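Local coordinates for 3-guanidinopropionase (Pseudomonas aeruginosa, PDB 3NIQ), which hydrolyses 3-guanidinopropanoate to beta-alanine and urea, using two manganese ions per subunit, and works as a homohexamer of the arginase family, at residues G143-D148 and R182-G187; H56-V61 and L120-D125; D242-A247 and M260-A265; Y236-V241 and G279-E284. All coordinates share one frame; numbering follows the deposited sequence.

Overall arrangement
From the N terminus, interaction 2 closes first. It sets helix 57-64 against the C-terminal end of strand 118-123. Interaction 1 closes next, after interaction 2 is complete, by pairing strands 142-147 and 183-188. Interaction 4 pairs strands 235-240 and 277-283. Interaction 3 is nested inside its loop, where it ties the turn after strand 235-240 to the start of helix 262-270. No contacts cross. Strands 118-123, 277-283, 235-240, 142-147 and 183-188 are consecutive neighbours in one parallel sheet, which links interactions 1, 2 and 4. Interactions 1, 3 and 4 meet at the manganese pair, through D148, D242 and D240.

Interaction 1 (G143-D148 and R182-G187); sequences GMVHFD and RTVQIG. With MN (manganese (II) ion), chain D; MN (manganese (II) ion), chain E.
H146 meets Q185 across two paired strands, its imidazole edge turned to the amide. Q185 NE2 donates to H146 ND1 at 3.1 Å. The donor lies in the ring plane, but the bond is bent, with an N-H...N angle of 138°. Ring and amide planes are 47° apart. H146 CG stands anti to the backbone N (chi1 172°), which carries the ring along the face that also holds M144 and T183. The other ring nitrogen, NE2, donates to D148 OD2, which receives it on its anti lone pair. The ring is thus gripped at both nitrogens, and it steadies a metal ligand. D148 then bridges the two manganese ions: OD2 binds one at 2.2 Å and OD1 the other at 2.1 Å. H126, H150, D152, D240, D242 and a water that binds both ions complete the site.

On the other face, I186 CD1 lies 4.1 Å from F147 CE1 and equally near V145 CG1. At the start of the pair, the R182 guanidinium lays one face over G143 CA, while its nitrogens bond to the carbonyls of P234 and V230. Five backbone hydrogen bonds hold the strands parallel, from M144 N to R182 O through D148 N to I186 O. Metal-binding aspartates at the C-terminal ends of parallel strands, around a manganese pair, are characteristic of the arginase family.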
loop_
_atom_site.group_PDB
_atom_site.type_symbol
_atom_site.label_atom_id
_atom_site.label_comp_id
_atom_site.label_asym_id
_atom_site.label_seq_id
_atom_site.Cartn_x
_atom_site.Cartn_y
_atom_site.Cartn_z
ATOM N N GLY A 143 13.176 -9.731 37.726
ATOM C CA GLY A 143 12.132 -8.706 37.760
ATOM C C GLY A 143 11.855 -8.265 36.313
ATOM O O GLY A 143 12.625 -8.606 35.392
ATOM N N MET A 144 10.776 -7.522 36.080
ATOM C CA MET A 144 10.515 -7.041 34.708
ATOM C C MET A 144 9.722 -5.740 34.647
ATOM O O MET A 144 8.834 -5.520 35.453
ATOM C CB MET A 144 9.819 -8.134 33.889
ATOM C CG MET A 144 9.390 -7.719 32.472
ATOM S SD MET A 144 8.625 -9.068 31.554
ATOM C CE MET A 144 7.061 -9.247 32.402
ATOM N N VAL A 145 10.102 -4.869 33.713
ATOM C CA VAL A 145 9.268 -3.767 33.260
ATOM C C VAL A 145 8.756 -4.199 31.884
ATOM O O VAL A 145 9.533 -4.404 30.964
ATOM C CB VAL A 145 10.057 -2.450 33.088
ATOM C CG1 VAL A 145 9.103 -1.313 32.620
ATOM C CG2 VAL A 145 10.766 -2.031 34.401
ATOM N N HIS A 146 7.443 -4.331 31.763
ATOM C CA HIS A 146 6.801 -4.919 30.597
ATOM C C HIS A 146 5.818 -3.892 29.999
ATOM O O HIS A 146 4.853 -3.499 30.646
ATOM C CB HIS A 146 6.073 -6.188 31.067
ATOM C CG HIS A 146 5.198 -6.831 30.038
ATOM N ND1 HIS A 146 4.033 -7.494 30.367
ATOM C CD2 HIS A 146 5.315 -6.921 28.690
ATOM C CE1 HIS A 146 3.460 -7.956 29.267
ATOM N NE2 HIS A 146 4.220 -7.622 28.234
ATOM N N PHE A 147 6.096 -3.437 28.784
ATOM C CA PHE A 147 5.246 -2.462 28.072
ATOM C C PHE A 147 4.345 -3.233 27.112
ATOM O O PHE A 147 4.853 -3.937 26.231
ATOM C CB PHE A 147 6.128 -1.520 27.240
ATOM C CG PHE A 147 7.053 -0.677 28.051
ATOM C CD1 PHE A 147 6.675 0.586 28.456
ATOM C CD2 PHE A 147 8.320 -1.142 28.393
ATOM C CE1 PHE A 147 7.549 1.388 29.216
ATOM C CE2 PHE A 147 9.189 -0.364 29.140
ATOM C CZ PHE A 147 8.807 0.909 29.558
ATOM N N ASP A 148 3.027 -3.123 27.269
ATOM C CA ASP A 148 2.121 -3.944 26.477
ATOM C C ASP A 148 0.679 -3.427 26.540
ATOM O O ASP A 148 0.255 -2.868 27.559
ATOM C CB ASP A 148 2.165 -5.392 27.014
ATOM C CG ASP A 148 1.853 -6.451 25.955
ATOM O OD1 ASP A 148 0.883 -6.317 25.179
ATOM O OD2 ASP A 148 2.581 -7.449 25.909
ATOM N N ARG A 182 8.223 -8.068 41.601
ATOM C CA ARG A 182 9.076 -7.135 40.905
ATOM C C ARG A 182 8.685 -7.048 39.419
ATOM O O ARG A 182 9.521 -6.821 38.562
ATOM C CB ARG A 182 10.554 -7.500 41.097
ATOM C CG ARG A 182 10.980 -7.390 42.572
ATOM C CD ARG A 182 12.498 -7.282 42.750
ATOM N NE ARG A 182 13.206 -8.325 42.032
ATOM C CZ ARG A 182 13.876 -8.127 40.895
ATOM N NH1 ARG A 182 13.934 -6.916 40.300
ATOM N NH2 ARG A 182 14.475 -9.150 40.345
ATOM N N THR A 183 7.399 -7.228 39.137
ATOM C CA THR A 183 6.887 -7.107 37.772
ATOM C C THR A 183 5.902 -5.958 37.687
ATOM O O THR A 183 4.973 -5.839 38.491
ATOM C CB THR A 183 6.242 -8.425 37.318
ATOM O OG1 THR A 183 7.222 -9.474 37.416
ATOM C CG2 THR A 183 5.725 -8.333 35.874
ATOM N N VAL A 184 6.120 -5.099 36.708
ATOM C CA VAL A 184 5.207 -3.995 36.470
ATOM C C VAL A 184 4.883 -3.948 34.968
ATOM O O VAL A 184 5.791 -4.041 34.118
ATOM C CB VAL A 184 5.736 -2.655 37.037
ATOM C CG1 VAL A 184 7.113 -2.306 36.470
ATOM C CG2 VAL A 184 4.698 -1.490 36.784
ATOM N N GLN A 185 3.587 -3.860 34.665
ATOM C CA GLN A 185 3.090 -3.878 33.283
ATOM C C GLN A 185 2.443 -2.543 32.983
ATOM O O GLN A 185 1.642 -2.061 33.774
ATOM C CB GLN A 185 2.101 -5.026 33.074
ATOM C CG GLN A 185 2.674 -6.395 33.481
ATOM C CD GLN A 185 1.659 -7.497 33.303
ATOM O OE1 GLN A 185 0.554 -7.428 33.844
ATOM N NE2 GLN A 185 2.012 -8.504 32.519
ATOM N N ILE A 186 2.828 -1.931 31.856
ATOM C CA ILE A 186 2.415 -0.576 31.528
ATOM C C ILE A 186 1.756 -0.494 30.150
ATOM O O ILE A 186 2.349 -0.933 29.152
ATOM C CB ILE A 186 3.636 0.385 31.516
ATOM C CG1 ILE A 186 4.415 0.306 32.838
ATOM C CG2 ILE A 186 3.156 1.803 31.233
ATOM C CD1 ILE A 186 5.719 1.057 32.856
ATOM N N GLY A 187 0.549 0.075 30.095
ATOM C CA GLY A 187 -0.120 0.329 28.830
ATOM C C GLY A 187 -1.346 -0.535 28.563
ATOM O O GLY A 187 -1.983 -0.381 27.522
HETATM MN MN MN D . 2.651 -9.062 24.394
HETATM MN MN MN E . 0.359 -7.150 23.340
HETATM O O HOH W 1 0.296 -9.312 23.895
#

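Interaction 2 (H56-V61 and L120-D125); sequences HGPREV and LSVGGD
G57 comes first, where its CA packs 3.8 Å from the carbonyl oxygen of G123. G57 has no side chain, and the two backbones come close here. V61 N donates to G57 O, a bond of the helix that runs on to residue 64.

P58 follows and lays its ring along the end of the strand. CD sits 3.3 Å from G123 O. CG lies 3.5 Å from V122 O and nearly as close to G123 O, so the ring touches two successive carbonyl oxygens. No hydrogen bond crosses the contact. Helix and strand axes are 7.5 Å apart at closest approach, and their directions differ by 115°. The helix thus lies steeply across the C-terminal end of strand 118-123, in the parallel sheet of the alpha/beta arginase fold. The manganese site lies at this same end of the sheet. The chain leaves the strand through a cis peptide between G123 and G124, and H126, a manganese ligand, comes two residues later.

R59 points away from the strand, and both R59 and E60 bond to a neighbouring subunit. R59 bonds to the carbonyls of G19 and R16 of that subunit, and E60 to its N63.

V61 returns to the strand and meets V122 tip to tip. V61 CG2 is 3.8 Å from V122 CG1, and V61 CG1 lies 4.1 Å from V122 CG2. V122 holds CG1 anti to its own N (chi1 -179°), and this branch also lies 4.4 Å from P58 CG. M303 of helix 294-317 also packs on V122.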
loop_
_atom_site.group_PDB
_atom_site.type_symbol
_atom_site.label_atom_id
_atom_site.label_comp_id
_atom_site.label_asym_id
_atom_site.label_seq_id
_atom_site.Cartn_x
_atom_site.Cartn_y
_atom_site.Cartn_z
ATOM N N HIS A 56 8.677 -12.491 10.568
ATOM C CA HIS A 56 9.482 -11.615 9.687
ATOM C C HIS A 56 10.063 -10.393 10.385
ATOM O O HIS A 56 10.848 -9.635 9.799
ATOM C CB HIS A 56 8.643 -11.160 8.476
ATOM C CG HIS A 56 8.007 -12.299 7.737
ATOM N ND1 HIS A 56 8.735 -13.185 6.972
ATOM C CD2 HIS A 56 6.720 -12.707 7.666
ATOM C CE1 HIS A 56 7.918 -14.076 6.434
ATOM N NE2 HIS A 56 6.691 -13.819 6.854
ATOM N N GLY A 57 9.668 -10.186 11.632
ATOM C CA GLY A 57 10.082 -8.979 12.355
ATOM C C GLY A 57 11.577 -8.755 12.431
ATOM O O GLY A 57 12.060 -7.652 12.159
ATOM N N PRO A 58 12.340 -9.795 12.797
ATOM C CA PRO A 58 13.766 -9.556 12.943
ATOM C C PRO A 58 14.458 -9.124 11.642
ATOM O O PRO A 58 15.364 -8.281 11.664
ATOM C CB PRO A 58 14.295 -10.912 13.419
ATOM C CG PRO A 58 13.121 -11.512 14.140
ATOM C CD PRO A 58 11.980 -11.162 13.206
ATOM N N ARG A 59 14.029 -9.670 10.515
ATOM C CA ARG A 59 14.633 -9.258 9.258
ATOM C C ARG A 59 14.376 -7.768 8.988
ATOM O O ARG A 59 15.281 -7.029 8.594
ATOM C CB ARG A 59 14.116 -10.088 8.085
ATOM C CG ARG A 59 14.892 -9.748 6.768
ATOM C CD ARG A 59 14.804 -10.866 5.789
ATOM N NE ARG A 59 15.754 -11.920 6.128
ATOM C CZ ARG A 59 15.747 -13.136 5.590
ATOM N NH1 ARG A 59 14.826 -13.479 4.701
ATOM N NH2 ARG A 59 16.655 -14.029 5.962
ATOM N N GLU A 60 13.140 -7.318 9.185
ATOM C CA GLU A 60 12.837 -5.936 8.824
ATOM C C GLU A 60 13.364 -4.957 9.863
ATOM O O GLU A 60 13.731 -3.820 9.535
ATOM C CB GLU A 60 11.335 -5.751 8.566
ATOM C CG GLU A 60 10.837 -6.585 7.363
ATOM C CD GLU A 60 11.705 -6.417 6.124
ATOM O OE1 GLU A 60 12.101 -5.265 5.832
ATOM O OE2 GLU A 60 11.992 -7.437 5.453
ATOM N N VAL A 61 13.404 -5.379 11.126
ATOM C CA VAL A 61 14.094 -4.544 12.133
ATOM C C VAL A 61 15.611 -4.429 11.822
ATOM O O VAL A 61 16.202 -3.360 11.990
ATOM C CB VAL A 61 13.835 -5.036 13.599
ATOM C CG1 VAL A 61 14.745 -4.309 14.596
ATOM C CG2 VAL A 61 12.370 -4.789 13.982
ATOM N N LEU A 120 19.837 -8.808 23.742
ATOM C CA LEU A 120 18.898 -7.797 23.322
ATOM C C LEU A 120 18.226 -8.376 22.082
ATOM O O LEU A 120 18.859 -8.498 21.044
ATOM C CB LEU A 120 19.607 -6.471 23.011
ATOM C CG LEU A 120 18.676 -5.394 22.407
ATOM C CD1 LEU A 120 17.372 -5.229 23.189
ATOM C CD2 LEU A 120 19.382 -4.047 22.339
ATOM N N SER A 121 16.966 -8.780 22.224
ATOM C CA SER A 121 16.341 -9.686 21.257
ATOM C C SER A 121 15.180 -9.026 20.538
ATOM O O SER A 121 14.484 -8.163 21.108
ATOM C CB SER A 121 15.837 -10.959 21.961
ATOM O OG SER A 121 16.905 -11.621 22.622
ATOM N N VAL A 122 14.987 -9.426 19.287
ATOM C CA VAL A 122 13.860 -8.936 18.474
ATOM C C VAL A 122 13.012 -10.135 18.088
ATOM O O VAL A 122 13.532 -11.087 17.543
ATOM C CB VAL A 122 14.346 -8.209 17.207
ATOM C CG1 VAL A 122 13.165 -7.677 16.375
ATOM C CG2 VAL A 122 15.297 -7.046 17.584
ATOM N N GLY A 123 11.715 -10.099 18.407
ATOM C CA GLY A 123 10.800 -11.175 18.014
ATOM C C GLY A 123 10.255 -10.905 16.616
ATOM O O GLY A 123 10.640 -9.911 15.985
ATOM N N GLY A 124 9.334 -11.737 16.135
ATOM C CA GLY A 124 8.728 -12.814 16.925
ATOM C C GLY A 124 7.607 -12.284 17.796
ATOM O O GLY A 124 7.604 -11.095 18.166
ATOM N N ASP A 125 6.649 -13.146 18.113
ATOM C CA ASP A 125 5.583 -12.782 19.020
ATOM C C ASP A 125 6.050 -12.947 20.468
ATOM O O ASP A 125 7.175 -13.393 20.710
ATOM C CB ASP A 125 4.312 -13.593 18.717
ATOM C CG ASP A 125 4.437 -15.083 19.107
ATOM O OD1 ASP A 125 5.221 -15.439 20.005
ATOM O OD2 ASP A 125 3.731 -15.904 18.501
#

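Interaction 3 (D242-A247 and M260-A265); sequences DVLDPA and MTSLQA. With MN (manganese (II) ion), chain E.
L244 and M260 bring their backbones together in a single bridge, where the loop after strand 235-240 meets the start of helix 262-270. The loop belongs to the beta-alpha-beta unit of strand 235-240, helix 262-270 and strand 277-283. It also carries D242, the second aspartate of the D240-D242 pair that binds manganese.

Two backbone hydrogen bonds make the bridge. M260 N donates to V243 O at 3.0 Å, and D245 N to M260 O at 2.9 Å. Both are nearly straight, and each donor lies in the carbonyl plane on a lone pair. V243 O has a second partner in R189.

The polar side chains organise each segment from within. D245 OD2 accepts from A247 N in an Asx turn. T261 is the N-cap of the helix. Its OG1 accepts from Q264 N, while Q264 OE1 accepts from T261 N, and this reciprocal pair is a capping box.

The metal bonds lie at the start of the loop. D242 grips one manganese with both carboxylate oxygens, OD1 at 2.5 Å and OD2 at 2.3 Å. D148, D240 and H150 also bind this ion.

The apolar contacts centre on L244 and M260. With its chain bent at the last torsion (chi3 -70°), M260 sets CE 3.8 Å from V243 CG2, and F214 of helix 211-230 also packs on M260. L244 CD2 reaches over the first turn of the helix, 3.7 Å from A265 CB. The same methyl also touches a backbone oxygen, with L244 CD2 3.4 Å from T261 O.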
loop_
_atom_site.group_PDB
_atom_site.type_symbol
_atom_site.label_atom_id
_atom_site.label_comp_id
_atom_site.label_asym_id
_atom_site.label_seq_id
_atom_site.Cartn_x
_atom_site.Cartn_y
_atom_site.Cartn_z
ATOM N N ASP A 242 2.773 -3.314 20.410
ATOM C CA ASP A 242 1.341 -3.007 20.458
ATOM C C ASP A 242 0.933 -2.191 21.720
ATOM O O ASP A 242 -0.220 -1.792 21.860
ATOM C CB ASP A 242 0.471 -4.281 20.213
ATOM C CG ASP A 242 0.399 -5.224 21.425
ATOM O OD1 ASP A 242 0.681 -4.796 22.564
ATOM O OD2 ASP A 242 0.052 -6.416 21.222
ATOM N N VAL A 243 1.885 -1.918 22.620
ATOM C CA VAL A 243 1.660 -0.893 23.664
ATOM C C VAL A 243 1.402 0.474 23.001
ATOM O O VAL A 243 0.627 1.296 23.500
ATOM C CB VAL A 243 2.843 -0.772 24.640
ATOM C CG1 VAL A 243 4.050 -0.088 23.987
ATOM C CG2 VAL A 243 2.415 -0.046 25.933
ATOM N N LEU A 244 2.043 0.703 21.865
ATOM C CA LEU A 244 1.892 1.961 21.139
ATOM C C LEU A 244 0.564 2.025 20.389
ATOM O O LEU A 244 0.043 0.997 19.965
ATOM C CB LEU A 244 3.030 2.110 20.116
ATOM C CG LEU A 244 4.429 2.122 20.745
ATOM C CD1 LEU A 244 5.452 1.991 19.680
ATOM C CD2 LEU A 244 4.666 3.398 21.557
ATOM N N ASP A 245 0.023 3.228 20.209
ATOM C CA ASP A 245 -1.170 3.361 19.369
ATOM C C ASP A 245 -0.852 2.848 17.962
ATOM O O ASP A 245 0.264 3.015 17.500
ATOM C CB ASP A 245 -1.621 4.805 19.298
ATOM C CG ASP A 245 -3.002 4.947 18.740
ATOM O OD1 ASP A 245 -3.961 5.023 19.556
ATOM O OD2 ASP A 245 -3.155 4.972 17.489
ATOM N N PRO A 246 -1.825 2.200 17.298
ATOM C CA PRO A 246 -1.654 1.772 15.927
ATOM C C PRO A 246 -1.142 2.880 14.997
ATOM O O PRO A 246 -0.545 2.562 13.988
ATOM C CB PRO A 246 -3.058 1.305 15.534
ATOM C CG PRO A 246 -3.578 0.716 16.787
ATOM C CD PRO A 246 -3.029 1.599 17.906
ATOM N N ALA A 247 -1.353 4.155 15.331
ATOM C CA ALA A 247 -0.827 5.236 14.509
ATOM C C ALA A 247 0.714 5.194 14.387
ATOM O O ALA A 247 1.276 5.528 13.333
ATOM C CB ALA A 247 -1.311 6.592 15.026
ATOM N N MET A 260 0.026 4.250 23.616
ATOM C CA MET A 260 1.147 5.087 23.948
ATOM C C MET A 260 1.687 5.741 22.688
ATOM O O MET A 260 1.569 5.178 21.603
ATOM C CB MET A 260 2.208 4.178 24.589
ATOM C CG MET A 260 3.363 4.865 25.258
ATOM S SD MET A 260 4.315 3.664 26.232
ATOM C CE MET A 260 3.218 3.288 27.594
ATOM N N THR A 261 2.299 6.915 22.807
ATOM C CA THR A 261 2.994 7.469 21.636
ATOM C C THR A 261 4.451 6.975 21.614
ATOM O O THR A 261 4.968 6.569 22.646
ATOM C CB THR A 261 2.950 9.005 21.600
ATOM O OG1 THR A 261 3.780 9.531 22.630
ATOM C CG2 THR A 261 1.502 9.573 21.772
ATOM N N SER A 262 5.110 7.017 20.453
ATOM C CA SER A 262 6.531 6.647 20.368
ATOM C C SER A 262 7.314 7.555 21.316
ATOM O O SER A 262 8.215 7.124 22.042
ATOM C CB SER A 262 7.055 6.848 18.937
ATOM O OG SER A 262 6.528 5.876 18.061
ATOM N N LEU A 263 6.953 8.823 21.323
ATOM C CA LEU A 263 7.615 9.768 22.221
ATOM C C LEU A 263 7.522 9.342 23.710
ATOM O O LEU A 263 8.520 9.331 24.432
ATOM C CB LEU A 263 7.009 11.157 22.017
ATOM C CG LEU A 263 7.371 12.172 23.092
ATOM C CD1 LEU A 263 8.830 12.594 22.953
ATOM C CD2 LEU A 263 6.434 13.376 22.997
ATOM N N GLN A 264 6.320 8.993 24.154
ATOM C CA GLN A 264 6.130 8.492 25.520
ATOM C C GLN A 264 6.956 7.225 25.804
ATOM O O GLN A 264 7.546 7.100 26.877
ATOM C CB GLN A 264 4.651 8.240 25.790
ATOM C CG GLN A 264 3.856 9.507 26.056
ATOM C CD GLN A 264 2.376 9.256 25.997
ATOM O OE1 GLN A 264 1.905 8.275 25.393
ATOM N NE2 GLN A 264 1.619 10.137 26.633
ATOM N N ALA A 265 7.007 6.305 24.841
ATOM C CA ALA A 265 7.802 5.072 24.998
ATOM C C ALA A 265 9.298 5.348 25.158
ATOM O O ALA A 265 9.972 4.724 25.987
ATOM C CB ALA A 265 7.547 4.096 23.835
HETATM MN MN MN E . 0.359 -7.150 23.340
HETATM O O HOH W 1 0.296 -9.312 23.895
#

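Interaction 4 (Y236-V241 and G279-E284); sequences YVSFDV and GADVVE. With MN (manganese (II) ion), chain D; MN (manganese (II) ion), chain E.
Strands 236-240 and 279-283 run parallel, their axes 4.7 Å apart at closest approach and within 5° of each other, joined by backbone bonds from V237 N to G279 O through V241 N to V283 O. On one face, the Y236 ring lies over the backbone of G279 and A280. Its OH donates to D281 OD2 at 2.6 Å, approaching from above the carboxylate plane. A water donates to both Y236 OH and A280 O. D281 OD1 takes a second hydroxyl, S238 OG at 2.7 Å, on its syn lone pair. With CG between its backbone N and carbonyl carbon (chi1 60°), D281 turns its carboxylate back to these hydroxyls. T129 gives OD2 another partner, and S238 OG also bonds to H126.

Further along this face, D240 OD2 bridges the two manganese ions, at 2.2 and 2.3 Å. V283 CG2 packs 3.9 Å from D240 CB, and E284 CB lies 3.3 Å from D240 OD1. On the other face, which also holds V282, V237 CB meets A280 CB at 4.0 Å. V241, just past the strand end, brings CG1 against V282 CG1, the two side chains crossing at about a right angle.

The hydrogen bonds imply a second shell: D281 holds S238, and S238 holds the manganese ligand H126. E284 OE2 bonds to H165 and to H126 N, which gives that ligand a backbone hold as well.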
loop_
_atom_site.group_PDB
_atom_site.type_symbol
_atom_site.label_atom_id
_atom_site.label_comp_id
_atom_site.label_asym_id
_atom_site.label_seq_id
_atom_site.Cartn_x
_atom_site.Cartn_y
_atom_site.Cartn_z
ATOM N N TYR A 236 14.549 -7.320 33.650
ATOM C CA TYR A 236 14.460 -7.492 32.220
ATOM C C TYR A 236 13.435 -6.507 31.686
ATOM O O TYR A 236 12.410 -6.252 32.323
ATOM C CB TYR A 236 14.033 -8.928 31.931
ATOM C CG TYR A 236 14.030 -9.359 30.486
ATOM C CD1 TYR A 236 15.108 -10.071 29.951
ATOM C CD2 TYR A 236 12.915 -9.118 29.656
ATOM C CE1 TYR A 236 15.101 -10.503 28.615
ATOM C CE2 TYR A 236 12.900 -9.552 28.315
ATOM C CZ TYR A 236 13.996 -10.244 27.806
ATOM O OH TYR A 236 13.999 -10.695 26.495
ATOM N N VAL A 237 13.687 -5.960 30.503
ATOM C CA VAL A 237 12.684 -5.084 29.879
ATOM C C VAL A 237 12.128 -5.741 28.643
ATOM O O VAL A 237 12.856 -6.088 27.713
ATOM C CB VAL A 237 13.257 -3.699 29.521
ATOM C CG1 VAL A 237 12.152 -2.805 28.948
ATOM C CG2 VAL A 237 13.881 -3.060 30.744
ATOM N N SER A 238 10.817 -5.917 28.618
ATOM C CA SER A 238 10.204 -6.508 27.465
ATOM C C SER A 238 9.201 -5.517 26.853
ATOM O O SER A 238 8.232 -5.112 27.502
ATOM C CB SER A 238 9.511 -7.809 27.867
ATOM O OG SER A 238 8.905 -8.409 26.746
ATOM N N PHE A 239 9.422 -5.169 25.590
ATOM C CA PHE A 239 8.638 -4.136 24.929
ATOM C C PHE A 239 7.810 -4.722 23.774
ATOM O O PHE A 239 8.364 -5.116 22.735
ATOM C CB PHE A 239 9.591 -3.042 24.409
ATOM C CG PHE A 239 8.882 -1.813 23.921
ATOM C CD1 PHE A 239 8.625 -0.751 24.786
ATOM C CD2 PHE A 239 8.454 -1.726 22.591
ATOM C CE1 PHE A 239 7.943 0.407 24.330
ATOM C CE2 PHE A 239 7.764 -0.593 22.131
ATOM C CZ PHE A 239 7.514 0.475 22.991
ATOM N N ASP A 240 6.493 -4.780 23.958
ATOM C CA ASP A 240 5.588 -5.255 22.928
ATOM C C ASP A 240 5.115 -3.990 22.201
ATOM O O ASP A 240 4.553 -3.090 22.821
ATOM C CB ASP A 240 4.432 -6.049 23.583
ATOM C CG ASP A 240 3.365 -6.527 22.588
ATOM O OD1 ASP A 240 3.246 -5.976 21.468
ATOM O OD2 ASP A 240 2.598 -7.462 22.933
ATOM N N VAL A 241 5.378 -3.909 20.900
ATOM C CA VAL A 241 5.125 -2.682 20.167
ATOM C C VAL A 241 3.640 -2.339 20.142
ATOM O O VAL A 241 3.289 -1.198 19.909
ATOM C CB VAL A 241 5.706 -2.674 18.724
ATOM C CG1 VAL A 241 7.248 -2.800 18.727
ATOM C CG2 VAL A 241 5.065 -3.757 17.859
ATOM N N GLY A 279 18.682 -8.028 30.457
ATOM C CA GLY A 279 18.309 -8.355 29.088
ATOM C C GLY A 279 17.100 -7.533 28.704
ATOM O O GLY A 279 16.485 -6.892 29.553
ATOM N N ALA A 280 16.762 -7.544 27.418
ATOM C CA ALA A 280 15.580 -6.836 26.970
ATOM C C ALA A 280 15.155 -7.388 25.638
ATOM O O ALA A 280 15.948 -8.033 24.954
ATOM C CB ALA A 280 15.852 -5.316 26.880
ATOM N N ASP A 281 13.897 -7.165 25.269
ATOM C CA ASP A 281 13.454 -7.537 23.944
ATOM C C ASP A 281 12.418 -6.552 23.394
ATOM O O ASP A 281 11.816 -5.775 24.153
ATOM C CB ASP A 281 12.928 -8.994 23.896
ATOM C CG ASP A 281 11.750 -9.230 24.830
ATOM O OD1 ASP A 281 10.870 -8.352 24.911
ATOM O OD2 ASP A 281 11.691 -10.313 25.466
ATOM N N VAL A 282 12.236 -6.610 22.071
ATOM C CA VAL A 282 11.243 -5.817 21.350
ATOM C C VAL A 282 10.462 -6.821 20.522
ATOM O O VAL A 282 11.007 -7.422 19.593
ATOM C CB VAL A 282 11.908 -4.787 20.405
ATOM C CG1 VAL A 282 10.857 -4.013 19.650
ATOM C CG2 VAL A 282 12.798 -3.800 21.200
ATOM N N VAL A 283 9.198 -7.041 20.870
ATOM C CA VAL A 283 8.461 -8.149 20.248
ATOM C C VAL A 283 7.215 -7.656 19.534
ATOM O O VAL A 283 6.836 -6.518 19.718
ATOM C CB VAL A 283 8.058 -9.209 21.294
ATOM C CG1 VAL A 283 9.300 -9.817 21.905
ATOM C CG2 VAL A 283 7.112 -8.603 22.381
ATOM N N GLU A 284 6.644 -8.533 18.705
ATOM C CA GLU A 284 5.358 -8.361 17.998
ATOM C C GLU A 284 5.418 -7.398 16.799
ATOM O O GLU A 284 4.371 -6.994 16.281
ATOM C CB GLU A 284 4.194 -7.979 18.966
ATOM C CG GLU A 284 3.866 -9.012 20.059
ATOM C CD GLU A 284 3.206 -10.284 19.517
ATOM O OE1 GLU A 284 2.937 -10.374 18.293
ATOM O OE2 GLU A 284 2.986 -11.218 20.310
HETATM MN MN MN D . 2.651 -9.062 24.394
HETATM MN MN MN E . 0.359 -7.150 23.340
HETATM O O HOH W 2 16.548 -10.760 25.241
HETATM O O HOH W 1 0.296 -9.312 23.895
#